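Local structure of periplasmic solute binding protein (Candidatus liberibacter, 4CL2) at residues I218-T223 against A238-V243; S186-P191 against P200-H205; N113-I118 against K146-I151; E164-V169 against F182-L187. The protein binds manganese and zinc ions and probably delivers them from the periplasm to a membrane transporter for uptake into the cell. All coordinates share one frame; numbering follows the deposited sequence.

Contact 1: I218-T223 against A238-V243; sequences IFSEST and ASYGGV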
loop_
_atom_site.group_PDB
_atom_site.type_symbol
_atom_site.label_atom_id
_atom_site.label_comp_id
_atom_site.label_asym_id
_atom_site.label_seq_id
_atom_site.Cartn_x
_atom_site.Cartn_y
_atom_site.Cartn_z
ATOM N N ILE A 218 0.528 17.509 -9.324
ATOM C CA ILE A 218 0.724 16.090 -9.644
ATOM C C ILE A 218 1.969 15.542 -8.961
ATOM O O ILE A 218 3.002 16.194 -9.009
ATOM C CB ILE A 218 0.785 15.840 -11.207
ATOM C CG1 ILE A 218 1.029 14.344 -11.524
ATOM C CG2 ILE A 218 1.775 16.780 -11.854
ATOM C CD1 ILE A 218 0.815 14.002 -13.011
ATOM N N PHE A 219 1.866 14.371 -8.354
ATOM C CA PHE A 219 2.966 13.730 -7.610
ATOM C C PHE A 219 3.607 12.611 -8.404
ATOM O O PHE A 219 3.023 12.077 -9.395
ATOM C CB PHE A 219 2.448 13.112 -6.336
ATOM C CG PHE A 219 1.811 14.101 -5.387
ATOM C CD1 PHE A 219 2.608 14.828 -4.506
ATOM C CD2 PHE A 219 0.451 14.335 -5.409
ATOM C CE1 PHE A 219 2.041 15.749 -3.632
ATOM C CE2 PHE A 219 -0.129 15.232 -4.519
ATOM C CZ PHE A 219 0.672 15.940 -3.646
ATOM N N SER A 220 4.823 12.285 -8.032
ATOM C CA SER A 220 5.401 10.967 -8.339
ATOM C C SER A 220 5.684 10.187 -7.121
ATOM O O SER A 220 5.357 10.620 -6.015
ATOM C CB SER A 220 6.636 11.104 -9.259
ATOM O OG SER A 220 7.720 11.755 -8.557
ATOM N N GLU A 221 6.229 8.981 -7.272
ATOM C CA GLU A 221 6.380 8.085 -6.189
ATOM C C GLU A 221 7.809 7.524 -6.046
ATOM O O GLU A 221 8.608 7.616 -6.943
ATOM C CB GLU A 221 5.314 6.981 -6.234
ATOM C CG GLU A 221 3.879 7.557 -6.301
ATOM C CD GLU A 221 3.348 7.827 -7.717
ATOM O OE1 GLU A 221 3.387 6.961 -8.515
ATOM O OE2 GLU A 221 2.870 8.912 -8.003
ATOM N N SER A 222 8.086 6.945 -4.887
ATOM C CA SER A 222 9.503 6.724 -4.492
ATOM C C SER A 222 10.160 5.608 -5.311
ATOM O O SER A 222 11.390 5.575 -5.430
ATOM C CB SER A 222 9.624 6.378 -3.015
ATOM O OG SER A 222 8.969 5.127 -2.681
ATOM N N THR A 223 9.360 4.786 -5.963
ATOM C CA THR A 223 9.934 3.739 -6.838
ATOM C C THR A 223 9.785 3.976 -8.315
ATOM O O THR A 223 10.063 3.071 -9.086
ATOM C CB THR A 223 9.394 2.370 -6.470
ATOM O OG1 THR A 223 7.996 2.246 -6.785
ATOM C CG2 THR A 223 9.571 2.157 -4.981
ATOM N N ALA A 238 0.242 23.117 -14.224
ATOM C CA ALA A 238 0.184 22.654 -12.847
ATOM C C ALA A 238 1.607 22.652 -12.231
ATOM O O ALA A 238 2.571 23.039 -12.859
ATOM C CB ALA A 238 -0.411 21.278 -12.798
ATOM N N SER A 239 1.680 22.224 -10.966
ATOM C CA SER A 239 2.965 22.148 -10.254
ATOM C C SER A 239 3.265 20.702 -9.945
ATOM O O SER A 239 2.377 19.941 -9.679
ATOM C CB SER A 239 2.838 22.902 -8.898
ATOM O OG SER A 239 2.641 24.294 -9.158
ATOM N N TYR A 240 4.531 20.351 -9.964
ATOM C CA TYR A 240 4.944 19.070 -9.491
ATOM C C TYR A 240 4.941 19.082 -7.954
ATOM O O TYR A 240 5.555 19.980 -7.375
ATOM C CB TYR A 240 6.347 18.793 -9.983
ATOM C CG TYR A 240 6.966 17.546 -9.433
ATOM C CD1 TYR A 240 6.385 16.281 -9.627
ATOM C CD2 TYR A 240 8.174 17.586 -8.701
ATOM C CE1 TYR A 240 6.929 15.135 -9.090
ATOM C CE2 TYR A 240 8.730 16.424 -8.171
ATOM C CZ TYR A 240 8.130 15.203 -8.375
ATOM O OH TYR A 240 8.648 14.045 -7.853
ATOM N N GLY A 241 4.215 18.138 -7.385
ATOM C CA GLY A 241 3.944 18.049 -5.930
ATOM C C GLY A 241 5.044 17.330 -5.160
ATOM O O GLY A 241 5.061 17.361 -3.921
ATOM N N GLY A 242 5.951 16.688 -5.844
ATOM C CA GLY A 242 7.054 15.915 -5.228
ATOM C C GLY A 242 6.765 14.426 -5.111
ATOM O O GLY A 242 5.838 13.919 -5.762
ATOM N N VAL A 243 7.523 13.732 -4.260
ATOM C CA VAL A 243 7.556 12.292 -4.135
ATOM C C VAL A 243 6.776 11.743 -2.973
ATOM O O VAL A 243 6.997 12.133 -1.827
ATOM C CB VAL A 243 9.010 11.786 -3.997
ATOM C CG1 VAL A 243 9.038 10.282 -3.892
ATOM C CG2 VAL A 243 9.884 12.235 -5.148
#
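Ser220 and Tyr240 join hydroxyls across the two strands: Ser220 OG lies 2.6 Å from Tyr240 OH, in the plane of the ring at its edge, in a hydrogen bond that either group could donate. The ring runs along the strands because CG of Tyr240 stands anti to its backbone N (chi1 173°), which also brings CD1 to 3.4 Å from Ile218 O. That carbonyl takes an almost straight bond from Gly241 N at 2.8 Å, the donor standing above the carbonyl plane. On either side of it along the strand, Ile218 N binds Ser239 O (3.1 Å) and Ser220 N binds Gly242 O (3.0 Å). Glu221 turns away from the partner strand, and its carboxylate binds Asn224 and the backbone N atoms of Ser171 and the metal ligand Glu172. This is the parallel pair of a beta-alpha-beta unit whose connection is helix 227-236. The pairing is not even, for one residue separates Ile218 from Ser220 while two separate their partners Tyr240 and Val243. At this irregularity Phe219 CE1 sits 3.4 Å from Gly241 O, a glycine having no side chain to meet the ring. Farther on, Val243 CG1 packs 3.6 Å from Ser222 N.

Contact 2: S186-P191 against P200-H205; sequences SLYLWP and PSMMRH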
loop_
_atom_site.group_PDB
_atom_site.type_symbol
_atom_site.label_atom_id
_atom_site.label_comp_id
_atom_site.label_asym_id
_atom_site.label_seq_id
_atom_site.Cartn_x
_atom_site.Cartn_y
_atom_site.Cartn_z
ATOM N N SER A 186 -9.530 10.626 -8.464
ATOM C CA SER A 186 -8.067 10.299 -8.694
ATOM C C SER A 186 -7.882 10.400 -10.246
ATOM O O SER A 186 -8.827 10.211 -11.093
ATOM C CB SER A 186 -7.502 8.915 -8.064
ATOM O OG SER A 186 -6.135 8.915 -7.368
ATOM N N LEU A 187 -6.686 10.795 -10.600
ATOM C CA LEU A 187 -6.205 10.827 -11.978
ATOM C C LEU A 187 -4.776 10.351 -11.883
ATOM O O LEU A 187 -4.121 10.588 -10.869
ATOM C CB LEU A 187 -6.188 12.224 -12.545
ATOM C CG LEU A 187 -7.299 12.796 -13.408
ATOM C CD1 LEU A 187 -6.795 14.167 -13.870
ATOM C CD2 LEU A 187 -7.578 11.901 -14.612
ATOM N N TYR A 188 -4.331 9.620 -12.901
ATOM C CA TYR A 188 -2.986 9.066 -12.876
ATOM C C TYR A 188 -2.531 8.767 -14.282
ATOM O O TYR A 188 -3.330 8.793 -15.232
ATOM C CB TYR A 188 -2.839 7.858 -11.953
ATOM C CG TYR A 188 -3.892 6.813 -12.144
ATOM C CD1 TYR A 188 -3.776 5.863 -13.145
ATOM C CD2 TYR A 188 -5.059 6.823 -11.360
ATOM C CE1 TYR A 188 -4.774 4.901 -13.330
ATOM C CE2 TYR A 188 -6.059 5.885 -11.558
ATOM C CZ TYR A 188 -5.900 4.921 -12.487
ATOM O OH TYR A 188 -6.918 4.006 -12.638
ATOM N N LEU A 189 -1.236 8.464 -14.407
ATOM C CA LEU A 189 -0.600 8.263 -15.736
ATOM C C LEU A 189 -0.508 6.774 -16.173
ATOM O O LEU A 189 -0.502 6.490 -17.382
ATOM C CB LEU A 189 0.796 8.915 -15.714
ATOM C CG LEU A 189 0.855 10.354 -15.232
ATOM C CD1 LEU A 189 2.267 10.951 -15.370
ATOM C CD2 LEU A 189 -0.098 11.215 -16.012
ATOM N N TRP A 190 -0.408 5.869 -15.215
ATOM C CA TRP A 190 -0.455 4.407 -15.439
ATOM C C TRP A 190 -0.965 3.718 -14.206
ATOM O O TRP A 190 -0.679 4.112 -13.091
ATOM C CB TRP A 190 0.933 3.865 -15.933
ATOM C CG TRP A 190 2.079 4.211 -14.982
ATOM C CD1 TRP A 190 2.395 3.565 -13.844
ATOM C CD2 TRP A 190 2.976 5.337 -15.060
ATOM N NE1 TRP A 190 3.479 4.176 -13.244
ATOM C CE2 TRP A 190 3.838 5.267 -13.957
ATOM C CE3 TRP A 190 3.136 6.365 -15.946
ATOM C CZ2 TRP A 190 4.826 6.215 -13.725
ATOM C CZ3 TRP A 190 4.166 7.295 -15.740
ATOM C CH2 TRP A 190 4.999 7.190 -14.634
ATOM N N PRO A 191 -1.732 2.615 -14.356
ATOM C CA PRO A 191 -2.380 1.969 -13.169
ATOM C C PRO A 191 -1.400 1.347 -12.152
ATOM O O PRO A 191 -1.531 1.527 -10.924
ATOM C CB PRO A 191 -3.221 0.828 -13.814
ATOM C CG PRO A 191 -3.314 1.175 -15.262
ATOM C CD PRO A 191 -2.117 1.985 -15.643
ATOM N N PRO A 200 0.752 6.221 -23.761
ATOM C CA PRO A 200 0.608 7.615 -24.187
ATOM C C PRO A 200 -0.818 8.163 -24.068
ATOM O O PRO A 200 -0.999 9.342 -23.754
ATOM C CB PRO A 200 1.020 7.590 -25.656
ATOM C CG PRO A 200 1.635 6.270 -25.893
ATOM C CD PRO A 200 1.395 5.361 -24.759
ATOM N N SER A 201 -1.831 7.329 -24.326
ATOM C CA SER A 201 -3.237 7.806 -24.239
ATOM C C SER A 201 -3.601 8.161 -22.793
ATOM O O SER A 201 -4.330 9.137 -22.531
ATOM C CB SER A 201 -4.224 6.771 -24.813
ATOM O OG SER A 201 -4.108 5.539 -24.124
ATOM N N MET A 202 -3.072 7.423 -21.839
ATOM C CA MET A 202 -3.391 7.765 -20.444
ATOM C C MET A 202 -2.751 9.091 -20.018
ATOM O O MET A 202 -3.351 9.899 -19.304
ATOM C CB MET A 202 -2.955 6.674 -19.523
ATOM C CG MET A 202 -3.823 5.437 -19.644
ATOM S SD MET A 202 -3.396 4.311 -18.315
ATOM C CE MET A 202 -3.772 5.348 -16.897
ATOM N N MET A 203 -1.551 9.355 -20.532
ATOM C CA MET A 203 -0.951 10.687 -20.313
ATOM C C MET A 203 -1.769 11.791 -20.930
ATOM O O MET A 203 -2.087 12.790 -20.256
ATOM C CB MET A 203 0.495 10.726 -20.814
ATOM C CG MET A 203 1.235 12.013 -20.478
ATOM S SD MET A 203 2.993 11.825 -20.948
ATOM C CE MET A 203 3.735 11.027 -19.560
ATOM N N ARG A 204 -2.129 11.635 -22.208
ATOM C CA ARG A 204 -2.963 12.645 -22.869
ATOM C C ARG A 204 -4.264 12.943 -22.066
ATOM O O ARG A 204 -4.686 14.089 -21.895
ATOM C CB ARG A 204 -3.289 12.219 -24.303
ATOM C CG ARG A 204 -2.053 12.046 -25.217
ATOM C CD ARG A 204 -2.414 11.974 -26.696
ATOM N NE ARG A 204 -3.318 10.860 -27.039
ATOM C CZ ARG A 204 -2.945 9.631 -27.408
ATOM N NH1 ARG A 204 -1.670 9.303 -27.542
ATOM N NH2 ARG A 204 -3.872 8.722 -27.664
ATOM N N HIS A 205 -4.892 11.892 -21.583
ATOM C CA HIS A 205 -6.131 12.037 -20.782
ATOM C C HIS A 205 -5.922 12.825 -19.501
ATOM O O HIS A 205 -6.709 13.731 -19.163
ATOM C CB HIS A 205 -6.694 10.657 -20.477
ATOM C CG HIS A 205 -7.903 10.678 -19.591
ATOM N ND1 HIS A 205 -9.150 11.052 -20.046
ATOM C CD2 HIS A 205 -8.074 10.312 -18.293
ATOM C CE1 HIS A 205 -10.025 10.967 -19.057
ATOM N NE2 HIS A 205 -9.398 10.533 -17.981
HETATM O O HOH W 1 -5.231 9.498 -17.086
#
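Met202 fills the tight part of this contact, its side chain pressed against the corner where the chain turns at Leu189. Its CB touches Leu189 O at 3.3 Å, and the bend at the thioether (chi3 60°) curls the terminal methyl back over the backbone of the corner. There Met202 CE lies 3.7 Å from Trp190 CA and 3.7 Å from Tyr188 CE1, approaching the phenol ring obliquely, while Met202 SD rests 3.8 Å from Pro191 CD. One flexible thioether thus follows four consecutive residues of an uneven surface. The setting is the passage from strand 185-188 of the second lobe to helix 200-212, and the corner carries Trp190 beside the metal ligand Glu172, with Trp190 NE1 bonded to Asn193. Packing is slacker on the flanks. Leu189 CD1 and Met203 CE approach only to 4.4 Å, close to where helix 227-236 lies against both residues. Beside the methionine a water bridges the gap, donating to Tyr188 O at 2.7 Å and to Met202 O at 2.9 Å, and so ties strand to helix. The same water lies in the plane of the exposed His205 ring at its edge. His205 CD2 is 4.0 Å from Leu187 CD2, the two side chains crossing at about a right angle, while His205 ND1 binds a glycerol, probably from the crystallisation liquor.

Contact 3: N113-I118 against K146-I151; sequences NAMIYI and KIRNSI. With SO4 (sulfate ion), chain E.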
loop_
_atom_site.group_PDB
_atom_site.type_symbol
_atom_site.label_atom_id
_atom_site.label_comp_id
_atom_site.label_asym_id
_atom_site.label_seq_id
_atom_site.Cartn_x
_atom_site.Cartn_y
_atom_site.Cartn_z
ATOM N N ASN A 113 -9.054 0.852 5.194
ATOM C CA ASN A 113 -8.448 -0.412 4.861
ATOM C C ASN A 113 -7.326 -0.848 5.767
ATOM O O ASN A 113 -7.115 -2.024 5.972
ATOM C CB ASN A 113 -8.008 -0.429 3.397
ATOM C CG ASN A 113 -9.178 -0.285 2.420
ATOM O OD1 ASN A 113 -10.345 -0.467 2.764
ATOM N ND2 ASN A 113 -8.869 0.006 1.152
ATOM N N ALA A 114 -6.564 0.087 6.313
ATOM C CA ALA A 114 -5.547 -0.261 7.295
ATOM C C ALA A 114 -6.190 -1.106 8.367
ATOM O O ALA A 114 -5.619 -2.097 8.811
ATOM C CB ALA A 114 -4.954 1.032 7.898
ATOM N N MET A 115 -7.386 -0.693 8.837
ATOM C CA MET A 115 -8.087 -1.455 9.901
ATOM C C MET A 115 -8.459 -2.881 9.463
ATOM O O MET A 115 -8.412 -3.823 10.253
ATOM C CB MET A 115 -9.315 -0.766 10.395
ATOM C CG MET A 115 -9.162 0.698 10.674
ATOM S SD MET A 115 -7.971 0.852 12.070
ATOM C CE MET A 115 -7.427 2.558 11.969
ATOM N N ILE A 116 -8.790 -3.047 8.187
ATOM C CA ILE A 116 -9.120 -4.372 7.613
ATOM C C ILE A 116 -7.864 -5.253 7.469
ATOM O O ILE A 116 -7.928 -6.449 7.820
ATOM C CB ILE A 116 -9.842 -4.202 6.256
ATOM C CG1 ILE A 116 -11.162 -3.508 6.535
ATOM C CG2 ILE A 116 -10.002 -5.566 5.598
ATOM C CD1 ILE A 116 -11.885 -3.086 5.266
ATOM N N TYR A 117 -6.759 -4.700 6.997
ATOM C CA TYR A 117 -5.459 -5.406 6.975
ATOM C C TYR A 117 -5.140 -5.930 8.381
ATOM O O TYR A 117 -4.826 -7.114 8.578
ATOM C CB TYR A 117 -4.299 -4.536 6.498
ATOM C CG TYR A 117 -4.143 -4.395 4.989
ATOM C CD1 TYR A 117 -5.064 -3.711 4.207
ATOM C CD2 TYR A 117 -3.043 -4.950 4.328
ATOM C CE1 TYR A 117 -4.898 -3.548 2.824
ATOM C CE2 TYR A 117 -2.902 -4.804 2.960
ATOM C CZ TYR A 117 -3.801 -4.145 2.198
ATOM O OH TYR A 117 -3.671 -3.975 0.825
ATOM N N ILE A 118 -5.254 -5.062 9.342
ATOM C CA ILE A 118 -4.921 -5.425 10.748
ATOM C C ILE A 118 -5.826 -6.545 11.228
ATOM O O ILE A 118 -5.338 -7.514 11.820
ATOM C CB ILE A 118 -5.014 -4.165 11.636
ATOM C CG1 ILE A 118 -3.858 -3.212 11.289
ATOM C CG2 ILE A 118 -4.998 -4.549 13.119
ATOM C CD1 ILE A 118 -4.055 -1.816 11.811
ATOM N N LYS A 146 -3.250 3.409 17.284
ATOM C CA LYS A 146 -2.096 4.226 16.925
ATOM C C LYS A 146 -2.198 4.796 15.499
ATOM O O LYS A 146 -1.896 5.955 15.280
ATOM C CB LYS A 146 -0.829 3.372 17.066
ATOM C CG LYS A 146 0.456 4.156 17.024
ATOM C CD LYS A 146 1.662 3.235 17.269
ATOM C CE LYS A 146 2.973 4.025 17.354
ATOM N NZ LYS A 146 4.025 2.997 17.624
ATOM N N ILE A 147 -2.694 3.988 14.549
ATOM C CA ILE A 147 -2.860 4.400 13.186
ATOM C C ILE A 147 -3.932 5.481 13.117
ATOM O O ILE A 147 -3.766 6.518 12.513
ATOM C CB ILE A 147 -3.268 3.189 12.244
ATOM C CG1 ILE A 147 -2.136 2.168 12.083
ATOM C CG2 ILE A 147 -3.726 3.738 10.839
ATOM C CD1 ILE A 147 -1.077 2.566 11.145
ATOM N N ARG A 148 -5.074 5.224 13.760
ATOM C CA ARG A 148 -6.144 6.214 13.791
ATOM C C ARG A 148 -5.677 7.545 14.362
ATOM O O ARG A 148 -5.951 8.623 13.803
ATOM C CB ARG A 148 -7.397 5.699 14.512
ATOM C CG ARG A 148 -8.586 6.672 14.426
ATOM C CD ARG A 148 -9.791 6.138 15.194
ATOM N NE ARG A 148 -10.210 4.923 14.547
ATOM C CZ ARG A 148 -10.270 3.728 15.125
ATOM N NH1 ARG A 148 -9.958 3.567 16.388
ATOM N NH2 ARG A 148 -10.589 2.672 14.372
ATOM N N ASN A 149 -4.964 7.486 15.454
ATOM C CA ASN A 149 -4.509 8.687 16.132
ATOM C C ASN A 149 -3.584 9.508 15.286
ATOM O O ASN A 149 -3.637 10.745 15.318
ATOM C CB ASN A 149 -3.874 8.328 17.465
ATOM C CG ASN A 149 -4.893 7.909 18.483
ATOM O OD1 ASN A 149 -6.062 8.271 18.374
ATOM N ND2 ASN A 149 -4.453 7.170 19.517
ATOM N N SER A 150 -2.746 8.875 14.496
ATOM C CA SER A 150 -1.852 9.611 13.597
ATOM C C SER A 150 -2.463 10.113 12.329
ATOM O O SER A 150 -2.049 11.167 11.821
ATOM C CB SER A 150 -0.612 8.806 13.138
ATOM O OG SER A 150 0.290 8.659 14.218
ATOM N N ILE A 151 -3.368 9.313 11.773
ATOM C CA ILE A 151 -3.837 9.515 10.432
ATOM C C ILE A 151 -5.151 10.285 10.417
ATOM O O ILE A 151 -5.382 11.169 9.550
ATOM C CB ILE A 151 -3.949 8.172 9.656
ATOM C CG1 ILE A 151 -2.609 7.471 9.594
ATOM C CG2 ILE A 151 -4.544 8.387 8.273
ATOM C CD1 ILE A 151 -1.459 8.366 9.131
HETATM S S SO4 E . 1.602 11.773 15.391
HETATM O O1 SO4 E . 1.146 12.968 14.674
HETATM O O2 SO4 E . 1.794 10.708 14.405
HETATM O O3 SO4 E . 0.559 11.406 16.375
HETATM O O4 SO4 E . 2.851 11.999 16.117
#
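Met115 reaches across the gap between two nearly antiparallel helices and lies at about a right angle to Arg148. A bend in the methionine chain (chi2 -65°) turns its end toward the other helix, bringing Met115 SD to 3.9 Å from Arg148 NH2, oblique to the guanidinium plane. Arg148 leans in from its own side with a bend at chi3, and its NH1 is held by a salt bridge to Glu145. Beyond the sulfur, Met115 CE packs 4.0 Å from Ile147 CG2. Ile147 points toward the opposite helix and divides its branches: CG2 also meets Ala114 CB at 4.2 Å, whereas CG1 faces Ile118 CD1 at 4.4 Å. With the local axes 10.9 Å apart the backbones stay separate, and the contact rests on a few side-chain ends. On another side of segment 146-151, Ser150 OG donates to O2 of a sulfate, probably from the crystallisation liquor, which Arg264 also binds. Helix 133-158 is consistent with the long helix that joins the two lobes in family 9 solute-binding proteins, and helix 111-128 packs antiparallel on it. Helix 259-274 closes in alongside, its Tyr259 touching Ala114 and its Leu260 touching Ile147.

Contact 4: E164-V169 against F182-L187; sequences EKRWFV and FGFKSL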
loop_
_atom_site.group_PDB
_atom_site.type_symbol
_atom_site.label_atom_id
_atom_site.label_comp_id
_atom_site.label_asym_id
_atom_site.label_seq_id
_atom_site.Cartn_x
_atom_site.Cartn_y
_atom_site.Cartn_z
ATOM N N GLU A 164 -13.976 21.621 -5.688
ATOM C CA GLU A 164 -13.326 21.751 -6.972
ATOM C C GLU A 164 -11.884 21.261 -6.912
ATOM O O GLU A 164 -11.266 21.016 -7.945
ATOM C CB GLU A 164 -13.330 23.241 -7.420
ATOM C CG GLU A 164 -14.680 23.952 -7.327
ATOM C CD GLU A 164 -15.788 23.228 -8.086
ATOM O OE1 GLU A 164 -15.753 23.244 -9.340
ATOM O OE2 GLU A 164 -16.695 22.649 -7.432
ATOM N N LYS A 165 -11.330 21.154 -5.705
ATOM C CA LYS A 165 -9.916 20.859 -5.550
ATOM C C LYS A 165 -9.723 19.447 -5.028
ATOM O O LYS A 165 -8.598 19.077 -4.631
ATOM C CB LYS A 165 -9.241 21.892 -4.635
ATOM C CG LYS A 165 -9.017 23.249 -5.288
ATOM C CD LYS A 165 -8.641 24.315 -4.267
ATOM C CE LYS A 165 -8.638 25.709 -4.872
ATOM N NZ LYS A 165 -8.609 26.764 -3.824
ATOM N N ARG A 166 -10.801 18.643 -5.036
ATOM C CA ARG A 166 -10.742 17.299 -4.487
ATOM C C ARG A 166 -10.265 16.225 -5.517
ATOM O O ARG A 166 -10.997 15.346 -5.962
ATOM C CB ARG A 166 -12.053 16.916 -3.849
ATOM C CG ARG A 166 -12.360 17.830 -2.630
ATOM C CD ARG A 166 -13.814 17.747 -2.151
ATOM N NE ARG A 166 -13.971 16.507 -1.486
ATOM C CZ ARG A 166 -13.827 16.253 -0.165
ATOM N NH1 ARG A 166 -13.613 17.156 0.760
ATOM N NH2 ARG A 166 -13.933 15.020 0.169
ATOM N N TRP A 167 -9.012 16.345 -5.852
ATOM C CA TRP A 167 -8.343 15.489 -6.847
ATOM C C TRP A 167 -7.051 15.025 -6.266
ATOM O O TRP A 167 -6.279 15.848 -5.725
ATOM C CB TRP A 167 -8.009 16.280 -8.082
ATOM C CG TRP A 167 -9.182 16.636 -8.879
ATOM C CD1 TRP A 167 -9.882 17.791 -8.833
ATOM C CD2 TRP A 167 -9.798 15.827 -9.862
ATOM N NE1 TRP A 167 -10.910 17.741 -9.701
ATOM C CE2 TRP A 167 -10.889 16.537 -10.348
ATOM C CE3 TRP A 167 -9.536 14.563 -10.369
ATOM C CZ2 TRP A 167 -11.715 16.041 -11.345
ATOM C CZ3 TRP A 167 -10.358 14.068 -11.363
ATOM C CH2 TRP A 167 -11.431 14.795 -11.827
ATOM N N PHE A 168 -6.780 13.733 -6.397
ATOM C CA PHE A 168 -5.471 13.144 -6.025
ATOM C C PHE A 168 -4.879 12.734 -7.385
ATOM O O PHE A 168 -5.442 11.839 -8.023
ATOM C CB PHE A 168 -5.569 11.908 -5.178
ATOM C CG PHE A 168 -6.008 12.143 -3.772
ATOM C CD1 PHE A 168 -5.825 13.374 -3.143
ATOM C CD2 PHE A 168 -6.615 11.111 -3.074
ATOM C CE1 PHE A 168 -6.258 13.523 -1.829
ATOM C CE2 PHE A 168 -7.035 11.284 -1.765
ATOM C CZ PHE A 168 -6.848 12.497 -1.159
ATOM N N VAL A 169 -3.827 13.411 -7.819
ATOM C CA VAL A 169 -3.194 13.150 -9.158
ATOM C C VAL A 169 -1.740 12.679 -9.013
ATOM O O VAL A 169 -0.919 13.332 -8.418
ATOM C CB VAL A 169 -3.235 14.384 -10.056
ATOM C CG1 VAL A 169 -2.674 14.099 -11.464
ATOM C CG2 VAL A 169 -4.677 14.876 -10.153
ATOM N N PHE A 182 -11.692 8.785 1.242
ATOM C CA PHE A 182 -11.802 10.166 1.691
ATOM C C PHE A 182 -12.795 10.966 0.869
ATOM O O PHE A 182 -13.063 12.145 1.206
ATOM C CB PHE A 182 -10.446 10.900 1.737
ATOM C CG PHE A 182 -9.484 10.391 2.752
ATOM C CD1 PHE A 182 -9.827 9.374 3.667
ATOM C CD2 PHE A 182 -8.243 10.989 2.894
ATOM C CE1 PHE A 182 -8.932 8.915 4.606
ATOM C CE2 PHE A 182 -7.358 10.549 3.851
ATOM C CZ PHE A 182 -7.703 9.537 4.699
ATOM N N GLY A 183 -13.292 10.411 -0.264
ATOM C CA GLY A 183 -14.198 11.124 -1.126
ATOM C C GLY A 183 -13.561 12.126 -2.077
ATOM O O GLY A 183 -14.030 13.241 -2.234
ATOM N N PHE A 184 -12.473 11.711 -2.713
ATOM C CA PHE A 184 -11.748 12.518 -3.706
ATOM C C PHE A 184 -11.824 11.790 -5.041
ATOM O O PHE A 184 -12.046 10.567 -5.121
ATOM C CB PHE A 184 -10.265 12.702 -3.298
ATOM C CG PHE A 184 -10.048 13.797 -2.324
ATOM C CD1 PHE A 184 -10.663 13.713 -1.060
ATOM C CD2 PHE A 184 -9.218 14.868 -2.584
ATOM C CE1 PHE A 184 -10.508 14.708 -0.116
ATOM C CE2 PHE A 184 -9.084 15.882 -1.648
ATOM C CZ PHE A 184 -9.717 15.806 -0.425
ATOM N N LYS A 185 -11.593 12.526 -6.102
ATOM C CA LYS A 185 -11.403 11.889 -7.429
ATOM C C LYS A 185 -9.915 11.648 -7.690
ATOM O O LYS A 185 -9.116 12.344 -7.100
ATOM C CB LYS A 185 -11.954 12.830 -8.489
ATOM C CG LYS A 185 -13.472 13.021 -8.392
ATOM C CD LYS A 185 -13.846 14.491 -8.641
ATOM C CE LYS A 185 -13.790 15.336 -7.360
ATOM N NZ LYS A 185 -13.619 16.784 -7.667
ATOM N N SER A 186 -9.530 10.626 -8.464
ATOM C CA SER A 186 -8.067 10.299 -8.694
ATOM C C SER A 186 -7.882 10.400 -10.246
ATOM O O SER A 186 -8.827 10.211 -11.093
ATOM C CB SER A 186 -7.502 8.915 -8.064
ATOM O OG SER A 186 -6.135 8.915 -7.368
ATOM N N LEU A 187 -6.686 10.795 -10.600
ATOM C CA LEU A 187 -6.205 10.827 -11.978
ATOM C C LEU A 187 -4.776 10.351 -11.883
ATOM O O LEU A 187 -4.121 10.588 -10.869
ATOM C CB LEU A 187 -6.188 12.224 -12.545
ATOM C CG LEU A 187 -7.299 12.796 -13.408
ATOM C CD1 LEU A 187 -6.795 14.167 -13.870
ATOM C CD2 LEU A 187 -7.578 11.901 -14.612
#
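Arg166 grips the carbonyl of Gly183 with two N-H groups, a good bond from Arg166 NH2 to Gly183 O at 3.0 Å and a weak one from NE. The oxygen lies in the guanidinium plane, although the NH2 donor stands above the carbonyl plane; NH2 is also salt-bridged to Glu159. The backbone groups are satisfied in parallel-strand fashion: Lys185 N binds Arg166 O (2.9 Å), Phe168 N binds Lys185 O (2.8 Å) and Leu187 N binds Phe168 O (3.0 Å). Lys185 NZ has a weak bond to Pro163 O and an off-centre cation-pi contact, 4.0 Å from the centroid of the five-membered ring of Trp167. Bends at chi2 and chi3 bring the ammonium there, while Lys185 CB covers the six-membered ring. Just ahead of its strand Phe184 is sandwiched. One face makes an offset stack with Phe168, centroids 4.4 Å apart and planes at 12°; over the opposite face sits Arg166 CB, 3.9 Å from the Phe184 centroid. The strands are the parallel pair of a beta-alpha-beta unit, connected through helix 176-182. Helix 259-274 covers Phe168 and Phe184 through Leu274, helix 133-158 meets Phe184 through Ile158, and helix 200-212 packs on Val169 and Leu187.

Overall arrangement
Along the chain the order is contact 3, contact 4, contact 2 and contact 1. The last three build the second lobe: contact 4 and contact 2 share strand 185-188, with centres 14 Å apart, and contact 1 lies 15 Å from contact 4. Strand 217-221 follows helix 200-212 of contact 2 and lies beside strand 167-170, where Phe219 N probably bonds to Val169 O, so two beta-alpha-beta units are joined side by side. Contact 3 stands apart in the helical region between the lobes, where helix 133-158 probably serves as linker, 21 to 29 Å from the others between centres. The second lobe supplies the manganese ligands Glu172 and Asp247; His106 comes from a loop ahead of helix 111-128.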